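Local coordinates for protein tumor necrosis factor ligand superfamily member 9 (Mus musculus, PDB 6MKB) that acts as a cytokine that binds the receptor TNFRSF9 (4-1BB) and induces proliferation of activated peripheral blood T cells, at residues B[68-79]-B[139-150]. Numbering follows the deposited sequence.
Sequences LSPTFTNTGHKV and LHGAQDAYRDWE. With NA (sodium ion), chain O; NAG (2-acetamido-2-deoxy-beta-D-glucopyranose), chain F; SO4 (sulfate ion), chain N.
At one end of the TNF homology domain's antiparallel beta sandwich, the loop after strand 58-70 folds over the connection between strands 129-140 and 149-166. Ser69 and Glu150 form an antiparallel hydrogen-bonded pair, with Ser69 N to Glu150 O and Glu150 N to Ser69 O both 2.9 Å; Pro70 and Trp149 follow as a non-hydrogen-bonded pair. Beyond them Asp148 O is gripped from opposite faces of its carbonyl plane, by Thr71 N at 3.0 Å and by Asn74 ND2 at 2.8 Å, the first bond nearly straight (164°) and the second more bent. The same ND2 lies over one face of the Trp149 indole, the amide turned almost perpendicular to the ring (81°), while Leu68 CD1 covers the opposite face. Asn74 OD1 accepts from Gly76 N in an Asx turn, so both ends of the amide are used and its rotation is fixed. In the type I turn 71-74, Thr71 OG1 donates to Arg147 O in the carbonyl plane, on a lone pair, at 2.7 Å. Thr73 chi1 (55°) sets OG1 between its backbone N and carbonyl carbon, from where it donates to Asp148 OD1 (2.7 Å) from above the carboxylate plane. The other carboxylate oxygen, OD2, accepts from a water that also bonds Thr75 OG1. Val79 inserts its two methyls between Leu139, Ala142 and Ala145; CG2 meets Ala142 CB at 3.7 Å. Ser69 OG binds a sodium ion together with the carbonyl oxygens of Lys67 and Asn155. Leu105 of strand 100-105 packs on both Leu139 and Trp149, Leu68 touches Val83 of strand 80-90, and backbone bonds from Leu68 to Val115 and from His140 to Gln80 tie the contact to strands 115-125 and 80-90.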
# COMPACT_ATOMS: atom_id res chain seq x y z
N LEU B 68 0.98 -13.38 -2.57
CA LEU B 68 1.67 -14.65 -2.80
C LEU B 68 0.96 -15.74 -2.11
O LEU B 68 0.91 -15.73 -0.87
CB LEU B 68 3.12 -14.61 -2.27
CG LEU B 68 4.24 -14.09 -3.09
CD1 LEU B 68 5.53 -14.38 -2.35
CD2 LEU B 68 4.27 -14.73 -4.46
N SER B 69 0.46 -16.70 -2.86
CA SER B 69 -0.26 -17.84 -2.30
C SER B 69 0.64 -19.07 -2.23
O SER B 69 1.22 -19.44 -3.26
CB SER B 69 -1.50 -18.15 -3.12
OG SER B 69 -2.43 -17.08 -3.04
N PRO B 70 0.75 -19.73 -1.05
CA PRO B 70 1.57 -20.96 -0.97
C PRO B 70 0.88 -22.10 -1.67
O PRO B 70 -0.35 -22.18 -1.63
CB PRO B 70 1.70 -21.21 0.54
CG PRO B 70 0.51 -20.56 1.15
CD PRO B 70 0.12 -19.41 0.26
N THR B 71 1.66 -22.98 -2.33
CA THR B 71 1.09 -24.13 -3.05
C THR B 71 1.15 -25.40 -2.19
O THR B 71 1.73 -25.39 -1.10
CB THR B 71 1.81 -24.35 -4.37
OG1 THR B 71 3.16 -24.71 -4.10
CG2 THR B 71 1.71 -23.16 -5.31
N PHE B 72 0.57 -26.50 -2.71
CA PHE B 72 0.57 -27.81 -2.05
C PHE B 72 1.99 -28.23 -1.63
O PHE B 72 2.14 -28.76 -0.52
CB PHE B 72 -0.03 -28.87 -2.99
CG PHE B 72 -0.15 -30.24 -2.35
CD1 PHE B 72 -1.24 -30.56 -1.55
CD2 PHE B 72 0.85 -31.19 -2.53
CE1 PHE B 72 -1.34 -31.81 -0.94
CE2 PHE B 72 0.77 -32.42 -1.88
CZ PHE B 72 -0.33 -32.72 -1.10
N THR B 73 3.01 -28.03 -2.50
CA THR B 73 4.40 -28.45 -2.26
C THR B 73 5.11 -27.57 -1.22
O THR B 73 6.23 -27.94 -0.80
CB THR B 73 5.19 -28.45 -3.57
OG1 THR B 73 5.11 -27.16 -4.19
CG2 THR B 73 4.74 -29.55 -4.53
N ASN B 74 4.51 -26.42 -0.84
CA ASN B 74 5.11 -25.49 0.12
C ASN B 74 5.00 -26.02 1.55
O ASN B 74 3.89 -26.16 2.06
CB ASN B 74 4.45 -24.11 0.02
CG ASN B 74 5.23 -22.99 0.68
OD1 ASN B 74 5.94 -23.15 1.67
ND2 ASN B 74 5.11 -21.80 0.13
N THR B 75 6.13 -26.27 2.23
CA THR B 75 6.10 -26.74 3.62
C THR B 75 6.46 -25.59 4.62
O THR B 75 6.54 -25.80 5.83
CB THR B 75 6.95 -28.01 3.80
OG1 THR B 75 8.09 -27.96 2.95
CG2 THR B 75 6.18 -29.23 3.47
N GLY B 76 6.61 -24.38 4.09
CA GLY B 76 6.80 -23.14 4.82
C GLY B 76 8.15 -22.74 5.36
O GLY B 76 8.35 -21.55 5.62
N HIS B 77 9.08 -23.71 5.60
CA HIS B 77 10.31 -23.35 6.31
C HIS B 77 11.65 -23.79 5.69
O HIS B 77 12.66 -23.73 6.37
CB HIS B 77 10.20 -23.89 7.73
CG HIS B 77 8.93 -23.47 8.41
ND1 HIS B 77 8.78 -22.20 8.95
CD2 HIS B 77 7.79 -24.17 8.62
CE1 HIS B 77 7.56 -22.17 9.47
NE2 HIS B 77 6.93 -23.33 9.31
N LYS B 78 11.68 -24.13 4.39
CA LYS B 78 12.91 -24.53 3.69
C LYS B 78 13.26 -23.53 2.57
O LYS B 78 14.42 -23.12 2.45
CB LYS B 78 12.76 -25.95 3.09
CG LYS B 78 13.02 -27.05 4.09
CD LYS B 78 12.59 -28.40 3.55
CE LYS B 78 12.86 -29.48 4.57
NZ LYS B 78 12.78 -30.84 3.99
N VAL B 79 12.27 -23.17 1.74
CA VAL B 79 12.45 -22.27 0.61
C VAL B 79 12.58 -20.83 1.10
O VAL B 79 11.66 -20.27 1.67
CB VAL B 79 11.31 -22.43 -0.43
CG1 VAL B 79 11.42 -21.37 -1.52
CG2 VAL B 79 11.35 -23.82 -1.04
N LEU B 139 14.59 -17.95 -5.43
CA LEU B 139 14.17 -18.90 -4.41
C LEU B 139 15.09 -20.10 -4.40
O LEU B 139 15.46 -20.60 -5.47
CB LEU B 139 12.69 -19.34 -4.61
CG LEU B 139 11.63 -18.22 -4.51
CD1 LEU B 139 10.30 -18.65 -5.11
CD2 LEU B 139 11.49 -17.69 -3.08
N HIS B 140 15.47 -20.55 -3.19
CA HIS B 140 16.38 -21.69 -2.97
C HIS B 140 16.11 -22.35 -1.60
O HIS B 140 15.47 -21.73 -0.75
CB HIS B 140 17.84 -21.21 -3.08
CG HIS B 140 18.21 -20.20 -2.03
ND1 HIS B 140 18.86 -20.58 -0.86
CD2 HIS B 140 17.96 -18.87 -1.98
CE1 HIS B 140 19.02 -19.46 -0.17
NE2 HIS B 140 18.48 -18.42 -0.80
N GLY B 141 16.64 -23.56 -1.40
CA GLY B 141 16.47 -24.30 -0.15
C GLY B 141 15.82 -25.65 -0.30
O GLY B 141 15.95 -26.50 0.58
N ALA B 142 15.10 -25.86 -1.42
CA ALA B 142 14.41 -27.10 -1.78
C ALA B 142 14.36 -27.27 -3.30
O ALA B 142 14.45 -26.27 -4.03
CB ALA B 142 13.00 -27.11 -1.20
N GLN B 143 14.25 -28.53 -3.77
CA GLN B 143 14.10 -28.87 -5.19
C GLN B 143 12.76 -28.33 -5.66
O GLN B 143 11.75 -28.53 -4.99
CB GLN B 143 14.17 -30.37 -5.46
CG GLN B 143 15.56 -30.98 -5.39
CD GLN B 143 15.69 -32.10 -6.39
OE1 GLN B 143 16.29 -31.93 -7.45
NE2 GLN B 143 15.09 -33.24 -6.09
N ASP B 144 12.78 -27.59 -6.76
CA ASP B 144 11.64 -26.94 -7.42
C ASP B 144 10.98 -25.84 -6.53
O ASP B 144 9.75 -25.75 -6.42
CB ASP B 144 10.57 -27.94 -7.93
CG ASP B 144 11.09 -28.90 -8.98
OD1 ASP B 144 11.24 -28.48 -10.15
OD2 ASP B 144 11.34 -30.08 -8.63
N ALA B 145 11.84 -25.00 -5.92
CA ALA B 145 11.49 -23.92 -4.99
C ALA B 145 10.48 -22.89 -5.56
O ALA B 145 9.67 -22.35 -4.80
CB ALA B 145 12.75 -23.21 -4.56
N TYR B 146 10.51 -22.65 -6.89
CA TYR B 146 9.63 -21.68 -7.57
C TYR B 146 8.20 -22.21 -7.70
O TYR B 146 7.30 -21.43 -7.97
CB TYR B 146 10.21 -21.32 -8.96
CG TYR B 146 11.53 -20.58 -8.86
CD1 TYR B 146 11.56 -19.21 -8.61
CD2 TYR B 146 12.74 -21.26 -8.96
CE1 TYR B 146 12.77 -18.53 -8.47
CE2 TYR B 146 13.96 -20.59 -8.81
CZ TYR B 146 13.97 -19.23 -8.56
OH TYR B 146 15.15 -18.55 -8.42
N ARG B 147 8.01 -23.52 -7.51
CA ARG B 147 6.69 -24.16 -7.57
C ARG B 147 5.93 -24.02 -6.25
O ARG B 147 4.74 -24.31 -6.21
CB ARG B 147 6.82 -25.67 -7.91
CG ARG B 147 7.54 -25.99 -9.23
CD ARG B 147 6.60 -26.26 -10.38
NE ARG B 147 7.30 -26.92 -11.49
CZ ARG B 147 7.40 -28.23 -11.66
NH1 ARG B 147 6.90 -29.07 -10.76
NH2 ARG B 147 8.05 -28.72 -12.71
N ASP B 148 6.60 -23.56 -5.18
CA ASP B 148 6.05 -23.44 -3.84
C ASP B 148 5.20 -22.18 -3.63
O ASP B 148 4.53 -22.07 -2.61
CB ASP B 148 7.19 -23.55 -2.80
CG ASP B 148 7.71 -24.98 -2.60
OD1 ASP B 148 7.38 -25.87 -3.46
OD2 ASP B 148 8.44 -25.23 -1.60
N TRP B 149 5.17 -21.27 -4.60
CA TRP B 149 4.35 -20.05 -4.52
C TRP B 149 3.69 -19.79 -5.85
O TRP B 149 4.23 -20.19 -6.88
CB TRP B 149 5.18 -18.82 -4.11
CG TRP B 149 5.79 -18.91 -2.74
CD1 TRP B 149 7.04 -19.34 -2.43
CD2 TRP B 149 5.16 -18.56 -1.50
NE1 TRP B 149 7.25 -19.23 -1.08
CE2 TRP B 149 6.11 -18.75 -0.48
CE3 TRP B 149 3.89 -18.04 -1.15
CZ2 TRP B 149 5.84 -18.46 0.88
CZ3 TRP B 149 3.63 -17.73 0.18
CH2 TRP B 149 4.60 -17.94 1.18
N GLU B 150 2.54 -19.12 -5.82
CA GLU B 150 1.78 -18.80 -7.03
C GLU B 150 1.01 -17.50 -6.87
O GLU B 150 0.79 -17.02 -5.75
CB GLU B 150 0.80 -19.96 -7.36
CG GLU B 150 -0.38 -20.06 -6.41
CD GLU B 150 -1.38 -21.17 -6.64
OE1 GLU B 150 -2.05 -21.56 -5.66
OE2 GLU B 150 -1.51 -21.65 -7.79
NA NA O . -2.24 -15.20 -4.95
C1 NAG F . 15.45 -14.02 -11.52
C2 NAG F . 16.17 -15.37 -11.52
C3 NAG F . 17.08 -15.45 -10.30
C4 NAG F . 17.99 -14.23 -10.14
C5 NAG F . 17.20 -12.94 -10.26
C6 NAG F . 18.10 -11.70 -10.29
C7 NAG F . 14.93 -17.42 -12.19
C8 NAG F . 13.58 -18.04 -12.02
N2 NAG F . 15.16 -16.40 -11.37
O3 NAG F . 17.84 -16.67 -10.35
O4 NAG F . 18.64 -14.28 -8.86
O5 NAG F . 16.40 -12.95 -11.46
O6 NAG F . 17.26 -10.59 -9.98
O7 NAG F . 15.72 -17.85 -13.01
S SO4 N . 3.55 -23.13 9.29
O1 SO4 N . 3.07 -21.92 8.59
O2 SO4 N . 4.36 -23.98 8.38
O3 SO4 N . 2.39 -23.93 9.76
O4 SO4 N . 4.38 -22.71 10.44
O HOH W 1 8.90 -26.47 0.86